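Local coordinates for leucine aminopeptidase 1 (Caenorhabditis elegans, PDB 2HC9), which removes N-terminal amino acids, preferably leucine, from peptides as a two-zinc M17 aminopeptidase and probably serves as a digestive enzyme, at residues A[88-94]-A[122-127]; A[102-107]-A[142-146]. The protein carries 1 engineered substitution. All coordinates share one frame; numbering follows the deposited sequence. Where two conformers were deposited one is given.

Contact 1. Residues A[88-94]-A[122-127]; sequences TNAHSIY and SHVAAI
A buried histidine, H123, is held in two ways at once: its imidazole edge donates a hydrogen bond to the backbone just ahead of helix 90-97, and one ring face carries the end of I93. The setting is a near-parallel helix pair in the N-terminal alpha/beta domain, where helices 90-97 and 120-128 run in the same direction, the axes of their short segments approaching to 8.4 Å at an angle of 22°. NE2 of H123 reaches the carbonyl O of T88 at 2.8 Å in a nearly straight bond of 165°, with the oxygen close to the ring plane. Over the face, CD1 of I93 stands 3.5 Å from the centroid of the H123 ring, displaced toward its rim, in a CH-pi contact that brings the two side chains together at about a right angle. T88 also forms an ST turn leading toward helix 90-97: with chi1 at 73°, its OG1 accepts from the backbone N of A90, and OG1 is also hydrogen-bonded to OG1 of T86. Beside it S122 turns its OG back to the carbonyl of D119. Small residues line the approach, CB of A90 lying 3.6 Å from CB of S122. Farther along, CB of A126 packs against CB of I93, and I93 CG2 meets CG1 of I127 at 3.9 Å.

Contact 2. Residues A[102-107]-A[142-146]; sequences YPEDTK and RELNV. With SO4 (sulfate ion), chain F.
A salt bridge joins R142 to E104 side-on, NE and NH2 both donating to the single carboxylate oxygen OE2, each at 3.1 Å from it. The two flat groups stand 77° apart: NE meets the anti lone pair of OE2, whereas NH2 approaches from above the carboxylate plane. E104 folds back at chi2 (-78°) to present this oxygen, and NE adds a weak bond to the E104 carbonyl. NH1 and NH2 turn to a sulfate, probably from the crystallisation liquor: NH2 of R142 meets its O4 at 2.8 Å and NH1 its O1 at 3.2 Å. Along the backbone, N145 N donates an almost straight bond of 2.9 Å to K107 O; one water lies between K107 O and E143 O, another close to both T106 O and E143 O. T106 closes the type I turn that begins at P103, its OG1 donating to P103 O at 2.8 Å beside the turn's own backbone bond. With alanine in place of T106, the hydroxyl bond to P103 O is gone, so the turn would probably be less firmly closed and a gap opened beside CD2 of L144. L144 also sets CD1 3.8 Å from CD2 of the Y102 ring. The contact lies at the surface where strands 108-114 and 145-151 begin side by side, with strand 3-8 flanking the latter and Y102 reaching across to strand 18-25.

Overall arrangement
Both contacts belong to the N-terminal part of the subunit, their centres 21 Å apart and their nearest atoms about 5 Å apart without touching. Their segments alternate along the chain: helix 90-97 leads into the 102-107 turn and strand 108-114, then helix 120-128 is followed by strand 145-151. Contact 1 is a buried helix pair, H123 and I127 resting on strand 108-114; contact 2 is exposed, at one end of the same sheet. Their centres are about 14 and 26 Å from the chain centre, and both lie away from the zinc and bicarbonate sites. At contact 2, D105 forms a salt bridge with R58 of a second subunit.

Contact 1. Residues A[88-94]-A[122-127]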
# COMPACT_ATOMS: atom_id res chain seq x y z
N THR A 88 -2.23 -28.76 -31.83
CA THR A 88 -2.15 -30.02 -31.06
C THR A 88 -3.08 -30.01 -29.86
O THR A 88 -3.44 -31.08 -29.35
CB THR A 88 -0.73 -30.28 -30.54
OG1 THR A 88 -0.45 -29.37 -29.47
CG2 THR A 88 0.33 -30.12 -31.63
N ASN A 89 -3.43 -28.82 -29.36
CA ASN A 89 -4.22 -28.68 -28.10
C ASN A 89 -3.58 -29.46 -26.92
O ASN A 89 -4.28 -29.97 -26.05
CB ASN A 89 -5.67 -29.13 -28.30
CG ASN A 89 -6.50 -28.11 -29.05
OD1 ASN A 89 -7.25 -28.46 -29.97
ND2 ASN A 89 -6.36 -26.85 -28.69
N ALA A 90 -2.26 -29.55 -26.92
CA ALA A 90 -1.58 -30.41 -25.94
C ALA A 90 -1.83 -29.96 -24.52
O ALA A 90 -1.94 -30.79 -23.63
CB ALA A 90 -0.10 -30.50 -26.23
N HIS A 91 -1.98 -28.64 -24.31
CA HIS A 91 -2.32 -28.15 -22.96
C HIS A 91 -3.58 -28.75 -22.36
O HIS A 91 -3.66 -28.87 -21.14
CB HIS A 91 -2.39 -26.62 -22.92
CG HIS A 91 -1.12 -25.99 -23.36
ND1 HIS A 91 -0.79 -25.87 -24.69
CD2 HIS A 91 -0.06 -25.51 -22.66
CE1 HIS A 91 0.40 -25.30 -24.80
NE2 HIS A 91 0.86 -25.08 -23.58
N SER A 92 -4.55 -29.12 -23.21
CA SER A 92 -5.78 -29.76 -22.76
C SER A 92 -5.51 -31.11 -22.10
O SER A 92 -6.20 -31.49 -21.15
CB SER A 92 -6.77 -29.97 -23.92
OG SER A 92 -7.20 -28.74 -24.47
N ILE A 93 -4.53 -31.85 -22.62
CA ILE A 93 -4.13 -33.12 -21.97
C ILE A 93 -3.62 -32.84 -20.56
O ILE A 93 -4.08 -33.43 -19.60
CB ILE A 93 -3.04 -33.87 -22.76
CG1 ILE A 93 -3.61 -34.29 -24.13
CG2 ILE A 93 -2.53 -35.10 -21.95
CD1 ILE A 93 -2.54 -34.83 -25.08
N TYR A 94 -2.69 -31.90 -20.44
CA TYR A 94 -2.17 -31.56 -19.13
C TYR A 94 -3.29 -31.14 -18.17
O TYR A 94 -3.33 -31.59 -17.04
CB TYR A 94 -1.14 -30.45 -19.23
CG TYR A 94 -0.43 -30.15 -17.91
CD1 TYR A 94 0.71 -30.86 -17.54
CD2 TYR A 94 -0.91 -29.17 -17.05
CE1 TYR A 94 1.40 -30.56 -16.36
CE2 TYR A 94 -0.26 -28.88 -15.83
CZ TYR A 94 0.90 -29.57 -15.50
OH TYR A 94 1.57 -29.27 -14.33
N SER A 122 4.09 -33.25 -28.80
CA SER A 122 3.50 -32.37 -27.78
C SER A 122 2.64 -33.16 -26.80
O SER A 122 2.61 -32.86 -25.60
CB SER A 122 2.65 -31.27 -28.44
OG SER A 122 1.58 -31.86 -29.13
N HIS A 123 1.93 -34.18 -27.32
CA HIS A 123 1.04 -34.98 -26.48
C HIS A 123 1.84 -35.82 -25.50
O HIS A 123 1.52 -35.89 -24.31
CB HIS A 123 0.14 -35.87 -27.35
CG HIS A 123 -0.97 -35.11 -28.02
ND1 HIS A 123 -2.12 -35.72 -28.48
CD2 HIS A 123 -1.12 -33.79 -28.27
CE1 HIS A 123 -2.91 -34.81 -29.03
NE2 HIS A 123 -2.33 -33.63 -28.91
N VAL A 124 2.89 -36.48 -26.01
CA VAL A 124 3.79 -37.24 -25.13
C VAL A 124 4.38 -36.32 -24.03
O VAL A 124 4.36 -36.67 -22.85
CB VAL A 124 4.89 -37.95 -25.94
CG1 VAL A 124 6.00 -38.50 -25.00
CG2 VAL A 124 4.27 -39.06 -26.78
N ALA A 125 4.88 -35.15 -24.43
CA ALA A 125 5.51 -34.24 -23.47
C ALA A 125 4.49 -33.84 -22.39
O ALA A 125 4.81 -33.84 -21.19
CB ALA A 125 6.02 -33.00 -24.18
N ALA A 126 3.27 -33.51 -22.83
CA ALA A 126 2.22 -33.11 -21.88
C ALA A 126 1.96 -34.21 -20.85
O ALA A 126 1.76 -33.90 -19.67
CB ALA A 126 0.91 -32.77 -22.62
N ILE A 127 1.94 -35.48 -21.29
CA ILE A 127 1.75 -36.59 -20.32
C ILE A 127 2.94 -36.71 -19.37
O ILE A 127 2.78 -36.85 -18.15
CB ILE A 127 1.51 -37.95 -21.05
CG1 ILE A 127 0.20 -37.95 -21.85
CG2 ILE A 127 1.54 -39.14 -20.07
CD1 ILE A 127 0.06 -39.12 -22.86

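Contact 2. Residues A[102-107]-A[142-146]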
# COMPACT_ATOMS: atom_id res chain seq x y z
N TYR A 102 -3.50 -41.81 -8.69
CA TYR A 102 -3.58 -43.27 -8.85
C TYR A 102 -3.68 -43.91 -7.45
O TYR A 102 -3.03 -43.43 -6.51
CB TYR A 102 -2.35 -43.81 -9.61
CG TYR A 102 -2.09 -43.04 -10.87
CD1 TYR A 102 -2.87 -43.26 -12.01
CD2 TYR A 102 -1.08 -42.05 -10.93
CE1 TYR A 102 -2.67 -42.53 -13.16
CE2 TYR A 102 -0.87 -41.30 -12.12
CZ TYR A 102 -1.68 -41.56 -13.23
OH TYR A 102 -1.52 -40.86 -14.40
N PRO A 103 -4.50 -44.97 -7.31
CA PRO A 103 -4.52 -45.64 -6.01
C PRO A 103 -3.13 -45.99 -5.51
O PRO A 103 -2.23 -46.30 -6.28
CB PRO A 103 -5.37 -46.90 -6.27
CG PRO A 103 -6.26 -46.50 -7.41
CD PRO A 103 -5.42 -45.59 -8.28
N GLU A 104 -2.97 -45.92 -4.19
CA GLU A 104 -1.72 -46.17 -3.49
C GLU A 104 -0.97 -47.42 -4.00
O GLU A 104 0.26 -47.42 -4.13
CB GLU A 104 -2.11 -46.29 -2.00
CG GLU A 104 -1.12 -46.83 -1.04
CD GLU A 104 -0.99 -48.33 -1.10
OE1 GLU A 104 -1.99 -49.07 -0.85
OE2 GLU A 104 0.12 -48.76 -1.41
N ASP A 105 -1.69 -48.49 -4.31
CA ASP A 105 -1.05 -49.75 -4.69
C ASP A 105 -0.96 -49.99 -6.20
O ASP A 105 -0.63 -51.10 -6.64
CB ASP A 105 -1.77 -50.93 -4.01
CG ASP A 105 -3.26 -50.97 -4.30
OD1 ASP A 105 -3.82 -49.97 -4.80
OD2 ASP A 105 -3.90 -52.02 -4.03
N THR A 106 -1.27 -48.97 -7.00
CA THR A 106 -0.97 -49.02 -8.44
C THR A 106 0.51 -49.29 -8.71
O THR A 106 1.38 -48.62 -8.15
CB THR A 106 -1.36 -47.69 -9.11
OG1 THR A 106 -2.73 -47.39 -8.83
CG2 THR A 106 -1.16 -47.78 -10.62
N LYS A 107 0.80 -50.26 -9.58
CA LYS A 107 2.17 -50.54 -10.01
C LYS A 107 2.47 -49.88 -11.35
O LYS A 107 3.58 -49.36 -11.56
CB LYS A 107 2.42 -52.06 -10.11
CG LYS A 107 2.10 -52.85 -8.85
CD LYS A 107 2.88 -52.32 -7.65
CE LYS A 107 2.62 -53.18 -6.41
NZ LYS A 107 3.58 -52.93 -5.28
N ARG A 142 5.23 -43.36 -4.00
CA ARG A 142 5.10 -44.56 -4.84
C ARG A 142 5.86 -44.36 -6.13
O ARG A 142 5.78 -43.29 -6.74
CB ARG A 142 3.62 -44.84 -5.15
CG ARG A 142 2.77 -45.12 -3.91
CD ARG A 142 3.17 -46.44 -3.26
NE ARG A 142 2.35 -46.71 -2.08
CZ ARG A 142 2.69 -46.39 -0.83
NH1 ARG A 142 3.86 -45.79 -0.58
NH2 ARG A 142 1.87 -46.68 0.17
N GLU A 143 6.61 -45.37 -6.56
CA GLU A 143 7.21 -45.33 -7.89
C GLU A 143 6.38 -46.20 -8.83
O GLU A 143 5.98 -47.32 -8.48
CB GLU A 143 8.68 -45.79 -7.88
CG GLU A 143 9.58 -45.14 -6.81
CD GLU A 143 9.59 -43.61 -6.82
OE1 GLU A 143 9.30 -42.97 -7.86
OE2 GLU A 143 9.90 -43.02 -5.76
N LEU A 144 6.14 -45.68 -10.03
CA LEU A 144 5.26 -46.34 -10.98
C LEU A 144 6.04 -46.68 -12.21
O LEU A 144 7.04 -46.04 -12.54
CB LEU A 144 4.11 -45.41 -11.38
CG LEU A 144 3.20 -44.92 -10.24
CD1 LEU A 144 2.23 -43.87 -10.75
CD2 LEU A 144 2.42 -46.04 -9.65
N ASN A 145 5.56 -47.69 -12.91
CA ASN A 145 6.07 -48.02 -14.22
C ASN A 145 5.08 -47.44 -15.22
O ASN A 145 3.93 -47.88 -15.29
CB ASN A 145 6.19 -49.55 -14.34
CG ASN A 145 6.33 -50.03 -15.76
OD1 ASN A 145 7.22 -49.62 -16.50
ND2 ASN A 145 5.44 -50.93 -16.16
N VAL A 146 5.52 -46.43 -15.98
CA VAL A 146 4.64 -45.77 -16.96
C VAL A 146 5.02 -46.19 -18.38
O VAL A 146 6.18 -46.11 -18.77
CB VAL A 146 4.66 -44.23 -16.83
CG1 VAL A 146 3.76 -43.57 -17.88
CG2 VAL A 146 4.29 -43.81 -15.39
S SO4 F . 3.55 -45.64 3.30
O1 SO4 F . 4.79 -45.75 2.52
O2 SO4 F . 3.22 -46.93 3.89
O3 SO4 F . 3.71 -44.64 4.36
O4 SO4 F . 2.45 -45.22 2.43
O HOH W 1 4.02 -48.74 -6.83
O HOH W 2 5.82 -50.25 -9.93